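SAM-dependent O-methyltransferase (Leptospira interrogans, PDB 2HNK) binds S-adenosyl-L-homocysteine in a Rossmann-like fold and probably transfers methyl groups from S-adenosylmethionine to oxygen atoms of its substrates. Local coordinates at residues 39-53 / 70-82. Residues are numbered along the deposited sequence; the frame is centred on the assembly and turned at random.
Sequences QANMQISPEEGQFLN and FTGYSSLCFASAL. With SAH (S-adenosyl-L-homocysteine), chain O.
Tyr73 reaches from the start of helix 73-81 into the bend where residues 43-45 lead into the helix that starts at Pro46. Its CB lies 3.8 Å from Gln43 OE1. The ring, swung away from the backbone N (chi1 -166°), takes Ile44 next: CG1 is 3.6 Å from Tyr73 CD1, the two side chains crossing at about a right angle. Further out, Tyr73 CE1 has Gly49 CA at the ring's edge, and Tyr73 OH ends 3.4 Å from Pro46 CB. That OH accepts from a water that also donates to Pro46 O, and it is hydrogen-bonded to Glu23.

A second water accepts from Tyr73 N and Thr71 OG1 and donates to Gln43 OE1; Thr71 OG1 also hydrogen-bonds Thr34 of helix 25-35. Ser74 holds the homocysteine end of the ligand: Ser74 N donates to OXT of the S-adenosyl-L-homocysteine at 3.2 Å, and its OG accepts from the amino group; Glu66 also hydrogen-bonds this hydroxyl. Near the ligand sulfur, Met42 lays CE over one face of Phe70, 3.7 Å from the ring centroid, a CH-pi contact.

Along the helices, Cys77 SG packs on Gly49 CA at 3.5 Å, and Leu52 meets Phe78. The axes of the two helical segments run in the same general direction and cross at -33°, 8.5 Å apart at their closest. Helices 25-35 and 95-107 pack against this ligand-binding corner of the Rossmann-like fold, while Phe78 reaches strand 63-67 of the central sheet.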
loop_
_atom_site.group_PDB
_atom_site.type_symbol
_atom_site.label_atom_id
_atom_site.label_comp_id
_atom_site.label_asym_id
_atom_site.label_seq_id
_atom_site.Cartn_x
_atom_site.Cartn_y
_atom_site.Cartn_z
ATOM N N GLN C 39 -10.395 11.182 -23.408
ATOM C CA GLN C 39 -10.348 10.207 -22.320
ATOM C C GLN C 39 -9.165 10.504 -21.395
ATOM O O GLN C 39 -8.543 9.584 -20.860
ATOM C CB GLN C 39 -10.260 8.775 -22.872
ATOM C CG GLN C 39 -11.289 8.432 -23.951
ATOM C CD GLN C 39 -10.786 8.673 -25.374
ATOM O OE1 GLN C 39 -9.878 9.476 -25.614
ATOM N NE2 GLN C 39 -11.390 7.973 -26.327
ATOM N N ALA C 40 -8.868 11.792 -21.212
ATOM C CA ALA C 40 -7.757 12.251 -20.371
ATOM C C ALA C 40 -7.884 11.757 -18.937
ATOM O O ALA C 40 -6.895 11.339 -18.331
ATOM C CB ALA C 40 -7.673 13.768 -20.387
ATOM N N ASN C 41 -9.104 11.806 -18.403
ATOM C CA ASN C 41 -9.369 11.392 -17.024
ATOM C C ASN C 41 -9.250 9.876 -16.812
ATOM O O ASN C 41 -9.405 9.374 -15.695
ATOM C CB ASN C 41 -10.738 11.904 -16.573
ATOM C CG ASN C 41 -10.943 11.775 -15.081
ATOM O OD1 ASN C 41 -10.013 11.973 -14.292
ATOM N ND2 ASN C 41 -12.163 11.432 -14.680
ATOM N N MET C 42 -8.958 9.160 -17.895
ATOM C CA MET C 42 -8.736 7.722 -17.850
ATOM C C MET C 42 -7.378 7.376 -17.232
ATOM O O MET C 42 -7.137 6.224 -16.856
ATOM C CB MET C 42 -8.855 7.129 -19.255
ATOM C CG MET C 42 -9.196 5.658 -19.273
ATOM S SD MET C 42 -10.210 5.149 -20.670
ATOM C CE MET C 42 -9.070 5.187 -22.040
ATOM N N GLN C 43 -6.495 8.367 -17.117
ATOM C CA GLN C 43 -5.182 8.117 -16.529
ATOM C C GLN C 43 -5.067 8.499 -15.046
ATOM O O GLN C 43 -5.707 9.452 -14.556
ATOM C CB GLN C 43 -4.053 8.748 -17.353
ATOM C CG GLN C 43 -3.902 10.246 -17.201
ATOM C CD GLN C 43 -2.453 10.682 -17.191
ATOM O OE1 GLN C 43 -1.611 10.163 -17.941
ATOM N NE2 GLN C 43 -2.152 11.643 -16.336
ATOM N N ILE C 44 -4.216 7.741 -14.360
ATOM C CA ILE C 44 -4.000 7.858 -12.928
ATOM C C ILE C 44 -3.350 9.191 -12.535
ATOM O O ILE C 44 -2.787 9.899 -13.378
ATOM C CB ILE C 44 -3.187 6.638 -12.401
ATOM C CG1 ILE C 44 -1.741 6.675 -12.889
ATOM C CG2 ILE C 44 -3.847 5.316 -12.843
ATOM C CD1 ILE C 44 -0.876 5.613 -12.271
ATOM N N SER C 45 -3.473 9.544 -11.257
ATOM C CA SER C 45 -2.735 10.660 -10.673
ATOM C C SER C 45 -1.261 10.267 -10.477
ATOM O O SER C 45 -0.942 9.072 -10.417
ATOM C CB SER C 45 -3.355 11.034 -9.324
ATOM O OG SER C 45 -3.575 9.877 -8.530
ATOM N N PRO C 46 -0.356 11.262 -10.406
ATOM C CA PRO C 46 1.037 10.968 -10.054
ATOM C C PRO C 46 1.209 10.400 -8.633
ATOM O O PRO C 46 2.130 9.628 -8.394
ATOM C CB PRO C 46 1.740 12.323 -10.205
ATOM C CG PRO C 46 0.668 13.329 -10.180
ATOM C CD PRO C 46 -0.563 12.690 -10.701
ATOM N N GLU C 47 0.324 10.790 -7.720
ATOM C CA GLU C 47 0.224 10.196 -6.391
ATOM C C GLU C 47 -0.061 8.699 -6.481
ATOM O O GLU C 47 0.609 7.894 -5.843
ATOM C CB GLU C 47 -0.877 10.878 -5.567
ATOM C CG GLU C 47 -0.605 12.326 -5.135
ATOM C CD GLU C 47 -0.931 13.362 -6.207
ATOM O OE1 GLU C 47 -0.715 14.566 -5.938
ATOM O OE2 GLU C 47 -1.395 12.984 -7.310
ATOM N N GLU C 48 -1.070 8.325 -7.265
ATOM C CA GLU C 48 -1.352 6.912 -7.461
ATOM C C GLU C 48 -0.160 6.202 -8.105
ATOM O O GLU C 48 0.184 5.094 -7.708
ATOM C CB GLU C 48 -2.623 6.677 -8.269
ATOM C CG GLU C 48 -2.816 5.201 -8.581
ATOM C CD GLU C 48 -4.135 4.861 -9.221
ATOM O OE1 GLU C 48 -4.407 3.660 -9.326
ATOM O OE2 GLU C 48 -4.899 5.767 -9.606
ATOM N N GLY C 49 0.464 6.858 -9.081
ATOM C CA GLY C 49 1.707 6.381 -9.680
ATOM C C GLY C 49 2.757 5.994 -8.651
ATOM O O GLY C 49 3.301 4.887 -8.697
ATOM N N GLN C 50 3.002 6.899 -7.704
ATOM C CA GLN C 50 3.969 6.686 -6.624
ATOM C C GLN C 50 3.581 5.541 -5.696
ATOM O O GLN C 50 4.449 4.811 -5.187
ATOM C CB GLN C 50 4.178 7.973 -5.815
ATOM C CG GLN C 50 5.350 8.802 -6.268
ATOM C CD GLN C 50 6.657 8.055 -6.156
ATOM O OE1 GLN C 50 7.218 7.633 -7.166
ATOM N NE2 GLN C 50 7.142 7.862 -4.928
ATOM N N PHE C 51 2.276 5.411 -5.479
ATOM C CA PHE C 51 1.709 4.319 -4.711
ATOM C C PHE C 51 2.022 2.977 -5.380
ATOM O O PHE C 51 2.483 2.047 -4.723
ATOM C CB PHE C 51 0.202 4.556 -4.552
ATOM C CG PHE C 51 -0.502 3.554 -3.670
ATOM C CD1 PHE C 51 -0.094 3.340 -2.353
ATOM C CD2 PHE C 51 -1.611 2.857 -4.151
ATOM C CE1 PHE C 51 -0.755 2.434 -1.542
ATOM C CE2 PHE C 51 -2.277 1.944 -3.343
ATOM C CZ PHE C 51 -1.846 1.736 -2.033
ATOM N N LEU C 52 1.793 2.897 -6.690
ATOM C CA LEU C 52 2.118 1.698 -7.475
ATOM C C LEU C 52 3.629 1.418 -7.444
ATOM O O LEU C 52 4.054 0.279 -7.293
ATOM C CB LEU C 52 1.619 1.836 -8.922
ATOM C CG LEU C 52 0.119 2.092 -9.154
ATOM C CD1 LEU C 52 -0.188 2.296 -10.637
ATOM C CD2 LEU C 52 -0.752 0.989 -8.565
ATOM N N ASN C 53 4.419 2.482 -7.571
ATOM C CA ASN C 53 5.865 2.402 -7.477
ATOM C C ASN C 53 6.318 1.750 -6.162
ATOM O O ASN C 53 6.995 0.723 -6.187
ATOM C CB ASN C 53 6.489 3.792 -7.678
ATOM C CG ASN C 53 8.002 3.742 -7.842
ATOM O OD1 ASN C 53 8.732 3.549 -6.879
ATOM N ND2 ASN C 53 8.473 3.933 -9.065
ATOM N N PHE C 70 -3.448 2.137 -21.931
ATOM C CA PHE C 70 -3.767 3.497 -22.397
ATOM C C PHE C 70 -2.476 4.202 -22.826
ATOM O O PHE C 70 -1.636 3.576 -23.489
ATOM C CB PHE C 70 -4.550 4.254 -21.310
ATOM C CG PHE C 70 -5.174 5.554 -21.766
ATOM C CD1 PHE C 70 -5.739 5.680 -23.038
ATOM C CD2 PHE C 70 -5.226 6.641 -20.902
ATOM C CE1 PHE C 70 -6.323 6.883 -23.445
ATOM C CE2 PHE C 70 -5.807 7.844 -21.303
ATOM C CZ PHE C 70 -6.355 7.967 -22.575
ATOM N N THR C 71 -2.291 5.468 -22.442
ATOM C CA THR C 71 -1.111 6.235 -22.874
ATOM C C THR C 71 0.149 5.953 -22.035
ATOM O O THR C 71 1.205 6.556 -22.262
ATOM C CB THR C 71 -1.391 7.750 -22.939
ATOM O OG1 THR C 71 -1.946 8.189 -21.692
ATOM C CG2 THR C 71 -2.360 8.073 -24.074
ATOM N N GLY C 72 0.016 5.062 -21.055
ATOM C CA GLY C 72 1.160 4.421 -20.423
ATOM C C GLY C 72 1.699 4.888 -19.081
ATOM O O GLY C 72 2.752 4.400 -18.661
ATOM N N TYR C 73 0.995 5.787 -18.388
ATOM C CA TYR C 73 1.548 6.367 -17.153
ATOM C C TYR C 73 1.881 5.323 -16.093
ATOM O O TYR C 73 2.980 5.338 -15.531
ATOM C CB TYR C 73 0.658 7.480 -16.551
ATOM C CG TYR C 73 1.376 8.304 -15.484
ATOM C CD1 TYR C 73 1.376 7.909 -14.144
ATOM C CD2 TYR C 73 2.075 9.465 -15.820
ATOM C CE1 TYR C 73 2.044 8.653 -13.169
ATOM C CE2 TYR C 73 2.744 10.218 -14.848
ATOM C CZ TYR C 73 2.723 9.802 -13.528
ATOM O OH TYR C 73 3.385 10.536 -12.570
ATOM N N SER C 74 0.943 4.423 -15.826
ATOM C CA SER C 74 1.122 3.437 -14.775
ATOM C C SER C 74 2.229 2.448 -15.122
ATOM O O SER C 74 3.026 2.080 -14.255
ATOM C CB SER C 74 -0.195 2.711 -14.451
ATOM O OG SER C 74 -0.711 2.001 -15.562
ATOM N N SER C 75 2.295 2.045 -16.394
ATOM C CA SER C 75 3.341 1.122 -16.872
ATOM C C SER C 75 4.727 1.744 -16.697
ATOM O O SER C 75 5.684 1.052 -16.380
ATOM C CB SER C 75 3.102 0.705 -18.335
ATOM O OG SER C 75 3.190 1.812 -19.213
ATOM N N LEU C 76 4.802 3.057 -16.897
ATOM C CA LEU C 76 6.015 3.845 -16.659
ATOM C C LEU C 76 6.428 3.772 -15.188
ATOM O O LEU C 76 7.611 3.639 -14.881
ATOM C CB LEU C 76 5.745 5.292 -17.056
ATOM C CG LEU C 76 6.665 6.154 -17.918
ATOM C CD1 LEU C 76 7.367 5.380 -19.039
ATOM C CD2 LEU C 76 5.849 7.334 -18.473
ATOM N N CYS C 77 5.445 3.826 -14.285
ATOM C CA CYS C 77 5.705 3.703 -12.849
ATOM C C CYS C 77 6.153 2.301 -12.458
ATOM O O CYS C 77 7.118 2.150 -11.719
ATOM C CB CYS C 77 4.479 4.110 -12.027
ATOM S SG CYS C 77 4.014 5.807 -12.311
ATOM N N PHE C 78 5.442 1.284 -12.942
ATOM C CA PHE C 78 5.842 -0.100 -12.722
ATOM C C PHE C 78 7.230 -0.384 -13.287
ATOM O O PHE C 78 8.055 -0.975 -12.599
ATOM C CB PHE C 78 4.841 -1.074 -13.348
ATOM C CG PHE C 78 3.523 -1.146 -12.628
ATOM C CD1 PHE C 78 2.337 -0.846 -13.295
ATOM C CD2 PHE C 78 3.463 -1.520 -11.288
ATOM C CE1 PHE C 78 1.104 -0.912 -12.639
ATOM C CE2 PHE C 78 2.238 -1.582 -10.619
ATOM C CZ PHE C 78 1.052 -1.281 -11.306
ATOM N N ALA C 79 7.479 0.049 -14.527
ATOM C CA ALA C 79 8.732 -0.250 -15.224
ATOM C C ALA C 79 9.947 0.352 -14.533
ATOM O O ALA C 79 10.975 -0.316 -14.420
ATOM C CB ALA C 79 8.674 0.167 -16.706
ATOM N N SER C 80 9.827 1.596 -14.062
ATOM C CA SER C 80 10.920 2.220 -13.316
ATOM C C SER C 80 11.082 1.705 -11.887
ATOM O O SER C 80 12.170 1.801 -11.327
ATOM C CB SER C 80 10.842 3.750 -13.334
ATOM O OG SER C 80 9.514 4.207 -13.324
ATOM N N ALA C 81 10.013 1.159 -11.302
ATOM C CA ALA C 81 10.082 0.593 -9.948
ATOM C C ALA C 81 10.710 -0.795 -9.923
ATOM O O ALA C 81 11.356 -1.152 -8.942
ATOM C CB ALA C 81 8.708 0.552 -9.300
ATOM N N LEU C 82 10.490 -1.578 -10.985
ATOM C CA LEU C 82 11.061 -2.921 -11.108
ATOM C C LEU C 82 12.580 -2.917 -10.971
ATOM O O LEU C 82 13.230 -1.930 -11.321
ATOM C CB LEU C 82 10.667 -3.565 -12.445
ATOM C CG LEU C 82 9.236 -4.107 -12.586
ATOM C CD1 LEU C 82 8.873 -4.256 -14.052
ATOM C CD2 LEU C 82 9.042 -5.420 -11.849
HETATM N N SAH O . -3.345 2.227 -16.893
HETATM C CA SAH O . -3.667 3.416 -17.740
HETATM C CB SAH O . -5.180 3.636 -17.781
HETATM C CG SAH O . -5.960 2.497 -18.445
HETATM S SD SAH O . -7.410 3.157 -19.295
HETATM C C SAH O . -2.929 4.698 -17.320
HETATM O O SAH O . -3.003 5.727 -17.998
HETATM O OXT SAH O . -2.240 4.740 -16.302
HETATM C "C5'" SAH O . -7.971 1.548 -19.912
HETATM C "C4'" SAH O . -7.258 1.041 -21.162
HETATM O "O4'" SAH O . -7.615 -0.311 -21.364
HETATM C "C3'" SAH O . -7.651 1.795 -22.421
HETATM O "O3'" SAH O . -6.479 2.239 -23.062
HETATM C "C2'" SAH O . -8.358 0.793 -23.312
HETATM O "O2'" SAH O . -7.932 0.928 -24.652
HETATM C "C1'" SAH O . -7.921 -0.546 -22.725
HETATM N N9 SAH O . -8.923 -1.624 -22.879
HETATM C C8 SAH O . -10.295 -1.524 -22.966
HETATM N N7 SAH O . -10.814 -2.768 -23.113
HETATM C C5 SAH O . -9.797 -3.664 -23.116
HETATM C C6 SAH O . -9.747 -5.054 -23.233
HETATM N N6 SAH O . -10.858 -5.767 -23.378
HETATM N N1 SAH O . -8.525 -5.700 -23.208
HETATM C C2 SAH O . -7.354 -4.980 -23.059
HETATM N N3 SAH O . -7.406 -3.603 -22.942
HETATM C C4 SAH O . -8.604 -2.956 -22.974
HETATM O O HOH W 1 -1.675 7.269 -19.184
HETATM O O HOH W 2 4.131 9.268 -10.256
HETATM O O HOH W 3 11.220 4.206 -9.219
#